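PDB 3KLU: uncharacterized protein YqbN from Bacillus subtilis, which is of unknown function but is probably a tail assembly chaperone related to phage XkdN-like proteins. Local coordinates for residues Ile30-Phe44 against Val116-Lys129. Sequence-based numbering, arbitrary orientation.
Sequences ISKRFVDKEGNVVPF and VLSVGGEYANWLNK. With MN (manganese (II) ion), chain B.
Glu122, in the first turn of helix 120-133, reaches Ser31 and Arg33 with its carboxylate. Its chain runs extended beyond CG (chi2 171°), which carries the acid out to the loop. Arg33 NH1 donates to Glu122 OE2 at 3.0 Å in a nearly straight bond that is part of a salt bridge. NH1 is modelled too close to Glu122 OE1, however, so the detail of the pairing is uncertain. The carboxylate meets the guanidinium at its edge, and the two planes are only 19° apart. Ser31 OG also donates to OE2, but the modelled separation is very short and its exact length is doubtful. The same OG accepts from Arg33 N at 3.0 Å, forming an ST turn. Ser31 would thus link the loop backbone to the acid.

Apolar contacts lie beside this polar group. Ile30 CG2 meets Leu117 CD2 at 3.6 Å. With CG2 anti to the backbone N and CG1 beside it, the branches diverge, and CD1 goes to Trp126 CA, 3.8 Å away. The Phe34 ring presents its edge to Leu117 CD2 and Val116 O, and its CZ touches Val116 CG1 at 3.6 Å. Phe44 CZ also touches Leu117 CD2, at 3.6 Å, so this methyl is shared by Ile30, Phe34 and Phe44. Ile30 CB lies over the centre of one Phe44 face. Phe44 CD2 is 3.7 Å from Trp126 CD1, with the rings oblique.

The far tip of the loop projects away, and Glu38 O binds manganese there. The contact joins the base of the loop between strands 26-28 and 44-46 to the junction of helices 109-116 and 120-133. Trp126 continues inward, hydrogen-bonding Thr90 on strand 90-92 and packing on helix 78-89.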
loop_
_atom_site.group_PDB
_atom_site.type_symbol
_atom_site.label_atom_id
_atom_site.label_comp_id
_atom_site.label_asym_id
_atom_site.label_seq_id
_atom_site.Cartn_x
_atom_site.Cartn_y
_atom_site.Cartn_z
ATOM N N ILE A 30 5.737 -1.026 10.679
ATOM C CA ILE A 30 6.707 -1.562 9.735
ATOM C C ILE A 30 8.162 -1.351 10.140
ATOM O O ILE A 30 9.031 -2.102 9.711
ATOM C CB ILE A 30 6.462 -0.944 8.341
ATOM C CG1 ILE A 30 5.200 -1.574 7.725
ATOM C CG2 ILE A 30 7.685 -1.127 7.436
ATOM C CD1 ILE A 30 5.345 -3.029 7.386
ATOM N N SER A 31 8.435 -0.317 10.933
ATOM C CA SER A 31 9.801 -0.050 11.375
ATOM C C SER A 31 9.872 0.727 12.684
ATOM O O SER A 31 9.086 1.653 12.929
ATOM C CB SER A 31 10.580 0.717 10.303
ATOM O OG SER A 31 11.819 1.148 10.833
ATOM N N LYS A 32 10.829 0.349 13.522
ATOM C CA LYS A 32 10.996 1.022 14.801
ATOM C C LYS A 32 11.824 2.320 14.667
ATOM O O LYS A 32 11.974 3.062 15.630
ATOM C CB LYS A 32 11.646 0.079 15.812
ATOM C CG LYS A 32 10.826 -1.172 16.180
ATOM C CD LYS A 32 11.646 -2.022 17.157
ATOM C CE LYS A 32 11.019 -3.357 17.502
ATOM N NZ LYS A 32 11.995 -4.224 18.264
ATOM N N ARG A 33 12.320 2.586 13.459
ATOM C CA ARG A 33 13.127 3.770 13.196
ATOM C C ARG A 33 12.233 4.979 12.995
ATOM O O ARG A 33 12.738 6.089 12.910
ATOM C CB ARG A 33 14.002 3.575 11.955
ATOM C CG ARG A 33 14.983 2.427 12.041
ATOM C CD ARG A 33 15.417 2.030 10.650
ATOM N NE ARG A 33 15.582 3.212 9.842
ATOM C CZ ARG A 33 15.121 3.367 8.617
ATOM N NH1 ARG A 33 14.458 2.410 8.002
ATOM N NH2 ARG A 33 15.282 4.527 8.026
ATOM N N PHE A 34 10.917 4.785 12.889
ATOM C CA PHE A 34 10.062 5.948 12.747
ATOM C C PHE A 34 9.335 6.212 14.053
ATOM O O PHE A 34 8.476 5.429 14.456
ATOM C CB PHE A 34 9.055 5.760 11.625
ATOM C CG PHE A 34 9.671 5.310 10.333
ATOM C CD1 PHE A 34 10.791 5.959 9.812
ATOM C CD2 PHE A 34 9.148 4.230 9.635
ATOM C CE1 PHE A 34 11.374 5.525 8.603
ATOM C CE2 PHE A 34 9.728 3.807 8.442
ATOM C CZ PHE A 34 10.845 4.461 7.930
ATOM N N VAL A 35 9.665 7.327 14.707
ATOM C CA VAL A 35 9.015 7.679 15.972
ATOM C C VAL A 35 8.587 9.146 16.002
ATOM O O VAL A 35 9.088 9.978 15.240
ATOM C CB VAL A 35 9.928 7.397 17.202
ATOM C CG1 VAL A 35 10.109 5.889 17.374
ATOM C CG2 VAL A 35 11.259 8.053 17.020
ATOM N N ASP A 36 7.626 9.448 16.864
ATOM C CA ASP A 36 7.148 10.809 16.968
ATOM C C ASP A 36 7.887 11.520 18.100
ATOM O O ASP A 36 8.786 10.950 18.712
ATOM C CB ASP A 36 5.640 10.826 17.239
ATOM C CG ASP A 36 5.271 10.090 18.501
ATOM O OD1 ASP A 36 6.128 9.961 19.405
ATOM O OD2 ASP A 36 4.113 9.645 18.593
ATOM N N LYS A 37 7.501 12.765 18.365
ATOM C CA LYS A 37 8.118 13.573 19.414
ATOM C C LYS A 37 8.219 12.863 20.769
ATOM O O LYS A 37 9.144 13.122 21.533
ATOM C CB LYS A 37 7.340 14.880 19.583
ATOM C CG LYS A 37 5.847 14.657 19.736
ATOM C CD LYS A 37 5.125 15.878 20.268
ATOM C CE LYS A 37 3.656 15.570 20.461
ATOM N NZ LYS A 37 3.490 14.288 21.198
ATOM N N GLU A 38 7.279 11.970 21.065
ATOM C CA GLU A 38 7.280 11.255 22.333
ATOM C C GLU A 38 7.984 9.902 22.313
ATOM O O GLU A 38 7.773 9.080 23.202
ATOM C CB GLU A 38 5.848 11.070 22.806
ATOM C CG GLU A 38 5.041 12.347 22.800
ATOM C CD GLU A 38 3.798 12.243 23.674
ATOM O OE1 GLU A 38 3.137 11.173 23.661
ATOM O OE2 GLU A 38 3.480 13.236 24.375
ATOM N N GLY A 39 8.800 9.663 21.290
ATOM C CA GLY A 39 9.534 8.408 21.203
ATOM C C GLY A 39 8.773 7.155 20.819
ATOM O O GLY A 39 9.335 6.076 20.805
ATOM N N ASN A 40 7.490 7.289 20.513
ATOM C CA ASN A 40 6.682 6.149 20.107
ATOM C C ASN A 40 6.727 5.870 18.611
ATOM O O ASN A 40 6.793 6.794 17.788
ATOM C CB ASN A 40 5.247 6.376 20.532
ATOM C CG ASN A 40 5.100 6.379 22.021
ATOM O OD1 ASN A 40 4.289 7.126 22.563
ATOM N ND2 ASN A 40 5.884 5.539 22.706
ATOM N N VAL A 41 6.693 4.586 18.278
ATOM C CA VAL A 41 6.732 4.164 16.895
ATOM C C VAL A 41 5.526 4.730 16.141
ATOM O O VAL A 41 4.418 4.812 16.670
ATOM C CB VAL A 41 6.702 2.631 16.759
ATOM C CG1 VAL A 41 6.769 2.258 15.294
ATOM C CG2 VAL A 41 7.849 2.015 17.523
ATOM N N VAL A 42 5.770 5.126 14.901
ATOM C CA VAL A 42 4.729 5.664 14.040
ATOM C C VAL A 42 4.387 4.531 13.095
ATOM O O VAL A 42 5.136 4.259 12.158
ATOM C CB VAL A 42 5.277 6.841 13.253
ATOM C CG1 VAL A 42 4.233 7.337 12.308
ATOM C CG2 VAL A 42 5.753 7.958 14.233
ATOM N N PRO A 43 3.272 3.822 13.343
ATOM C CA PRO A 43 2.917 2.709 12.447
ATOM C C PRO A 43 2.439 3.158 11.072
ATOM O O PRO A 43 1.968 4.281 10.900
ATOM C CB PRO A 43 1.815 1.975 13.215
ATOM C CG PRO A 43 1.121 3.095 13.937
ATOM C CD PRO A 43 2.259 3.972 14.414
ATOM N N PHE A 44 2.601 2.280 10.091
ATOM C CA PHE A 44 2.123 2.576 8.757
ATOM C C PHE A 44 0.637 2.245 8.773
ATOM O O PHE A 44 0.210 1.337 9.491
ATOM C CB PHE A 44 2.782 1.656 7.753
ATOM C CG PHE A 44 4.063 2.161 7.227
ATOM C CD1 PHE A 44 4.938 2.846 8.038
ATOM C CD2 PHE A 44 4.420 1.896 5.927
ATOM C CE1 PHE A 44 6.195 3.264 7.538
ATOM C CE2 PHE A 44 5.668 2.303 5.408
ATOM C CZ PHE A 44 6.553 2.986 6.217
ATOM N N VAL A 116 12.936 5.571 1.903
ATOM C CA VAL A 116 12.378 5.687 3.261
ATOM C C VAL A 116 12.586 4.378 4.040
ATOM O O VAL A 116 13.060 4.394 5.162
ATOM C CB VAL A 116 10.842 5.979 3.279
ATOM C CG1 VAL A 116 10.326 5.948 4.745
ATOM C CG2 VAL A 116 10.524 7.351 2.634
ATOM N N LEU A 117 12.202 3.247 3.452
ATOM C CA LEU A 117 12.378 1.943 4.114
ATOM C C LEU A 117 13.788 1.457 3.693
ATOM O O LEU A 117 13.944 0.447 2.991
ATOM C CB LEU A 117 11.281 0.978 3.619
ATOM C CG LEU A 117 9.852 1.467 3.954
ATOM C CD1 LEU A 117 8.814 0.764 3.099
ATOM C CD2 LEU A 117 9.559 1.227 5.403
ATOM N N SER A 118 14.808 2.195 4.117
ATOM C CA SER A 118 16.184 1.880 3.708
ATOM C C SER A 118 16.870 0.648 4.299
ATOM O O SER A 118 18.022 0.368 3.986
ATOM C CB SER A 118 17.061 3.110 3.904
ATOM O OG SER A 118 16.910 3.613 5.213
ATOM N N VAL A 119 16.170 -0.077 5.167
ATOM C CA VAL A 119 16.688 -1.308 5.719
ATOM C C VAL A 119 15.963 -2.414 4.947
ATOM O O VAL A 119 14.727 -2.476 4.949
ATOM C CB VAL A 119 16.409 -1.393 7.191
ATOM C CG1 VAL A 119 16.749 -2.774 7.705
ATOM C CG2 VAL A 119 17.263 -0.340 7.904
ATOM N N GLY A 120 16.745 -3.254 4.262
ATOM C CA GLY A 120 16.203 -4.310 3.443
ATOM C C GLY A 120 14.941 -4.962 3.957
ATOM O O GLY A 120 13.878 -4.903 3.308
ATOM N N GLY A 121 15.064 -5.598 5.121
ATOM C CA GLY A 121 13.936 -6.291 5.725
ATOM C C GLY A 121 12.674 -5.445 5.812
ATOM O O GLY A 121 11.599 -5.961 5.563
ATOM N N GLU A 122 12.797 -4.159 6.150
ATOM C CA GLU A 122 11.623 -3.294 6.261
ATOM C C GLU A 122 10.924 -3.196 4.912
ATOM O O GLU A 122 9.709 -3.299 4.803
ATOM C CB GLU A 122 12.009 -1.872 6.689
ATOM C CG GLU A 122 12.719 -1.773 8.025
ATOM C CD GLU A 122 13.249 -0.356 8.272
ATOM O OE1 GLU A 122 13.460 0.381 7.270
ATOM O OE2 GLU A 122 13.456 0.018 9.461
ATOM N N TYR A 123 11.706 -2.961 3.880
ATOM C CA TYR A 123 11.123 -2.839 2.576
ATOM C C TYR A 123 10.387 -4.115 2.150
ATOM O O TYR A 123 9.278 -4.068 1.589
ATOM C CB TYR A 123 12.200 -2.539 1.568
ATOM C CG TYR A 123 11.605 -2.263 0.234
ATOM C CD1 TYR A 123 11.054 -1.012 -0.055
ATOM C CD2 TYR A 123 11.544 -3.251 -0.731
ATOM C CE1 TYR A 123 10.444 -0.760 -1.307
ATOM C CE2 TYR A 123 10.944 -3.015 -1.986
ATOM C CZ TYR A 123 10.399 -1.773 -2.267
ATOM O OH TYR A 123 9.829 -1.533 -3.491
ATOM N N ALA A 124 11.006 -5.263 2.407
ATOM C CA ALA A 124 10.402 -6.527 2.000
ATOM C C ALA A 124 9.143 -6.751 2.802
ATOM O O ALA A 124 8.150 -7.215 2.275
ATOM C CB ALA A 124 11.386 -7.681 2.211
ATOM N N ASN A 125 9.190 -6.399 4.081
ATOM C CA ASN A 125 8.047 -6.583 4.958
ATOM C C ASN A 125 6.912 -5.674 4.560
ATOM O O ASN A 125 5.756 -6.052 4.634
ATOM C CB ASN A 125 8.422 -6.302 6.421
ATOM C CG ASN A 125 9.196 -7.445 7.069
ATOM O OD1 ASN A 125 9.227 -8.563 6.562
ATOM N ND2 ASN A 125 9.800 -7.167 8.218
ATOM N N TRP A 126 7.242 -4.453 4.170
ATOM C CA TRP A 126 6.212 -3.519 3.750
ATOM C C TRP A 126 5.478 -4.085 2.531
ATOM O O TRP A 126 4.242 -4.093 2.477
ATOM C CB TRP A 126 6.854 -2.185 3.405
ATOM C CG TRP A 126 5.950 -1.263 2.684
ATOM C CD1 TRP A 126 4.871 -0.591 3.188
ATOM C CD2 TRP A 126 6.102 -0.821 1.331
ATOM N NE1 TRP A 126 4.349 0.252 2.230
ATOM C CE2 TRP A 126 5.086 0.127 1.081
ATOM C CE3 TRP A 126 7.007 -1.133 0.307
ATOM C CZ2 TRP A 126 4.948 0.774 -0.152
ATOM C CZ3 TRP A 126 6.873 -0.498 -0.917
ATOM C CH2 TRP A 126 5.840 0.453 -1.134
ATOM N N LEU A 127 6.246 -4.573 1.561
ATOM C CA LEU A 127 5.660 -5.131 0.349
ATOM C C LEU A 127 4.711 -6.236 0.678
ATOM O O LEU A 127 3.554 -6.223 0.251
ATOM C CB LEU A 127 6.725 -5.691 -0.566
ATOM C CG LEU A 127 7.375 -4.675 -1.495
ATOM C CD1 LEU A 127 8.493 -5.347 -2.265
ATOM C CD2 LEU A 127 6.361 -4.135 -2.468
ATOM N N ASN A 128 5.186 -7.205 1.452
ATOM C CA ASN A 128 4.324 -8.320 1.786
ATOM C C ASN A 128 3.100 -7.910 2.590
ATOM O O ASN A 128 2.020 -8.417 2.356
ATOM C CB ASN A 128 5.121 -9.406 2.517
ATOM C CG ASN A 128 6.348 -9.822 1.747
ATOM O OD1 ASN A 128 6.314 -9.949 0.527
ATOM N ND2 ASN A 128 7.451 -10.034 2.455
ATOM N N LYS A 129 3.231 -6.998 3.541
ATOM C CA LYS A 129 2.037 -6.617 4.286
ATOM C C LYS A 129 0.975 -6.065 3.324
ATOM O O LYS A 129 -0.209 -6.347 3.457
ATOM C CB LYS A 129 2.337 -5.550 5.338
ATOM C CG LYS A 129 1.092 -5.204 6.211
ATOM C CD LYS A 129 0.906 -6.262 7.331
ATOM C CE LYS A 129 -0.563 -6.546 7.597
ATOM N NZ LYS A 129 -0.740 -7.451 8.782
HETATM MN MN MN B . 7.255 9.083 25.686
#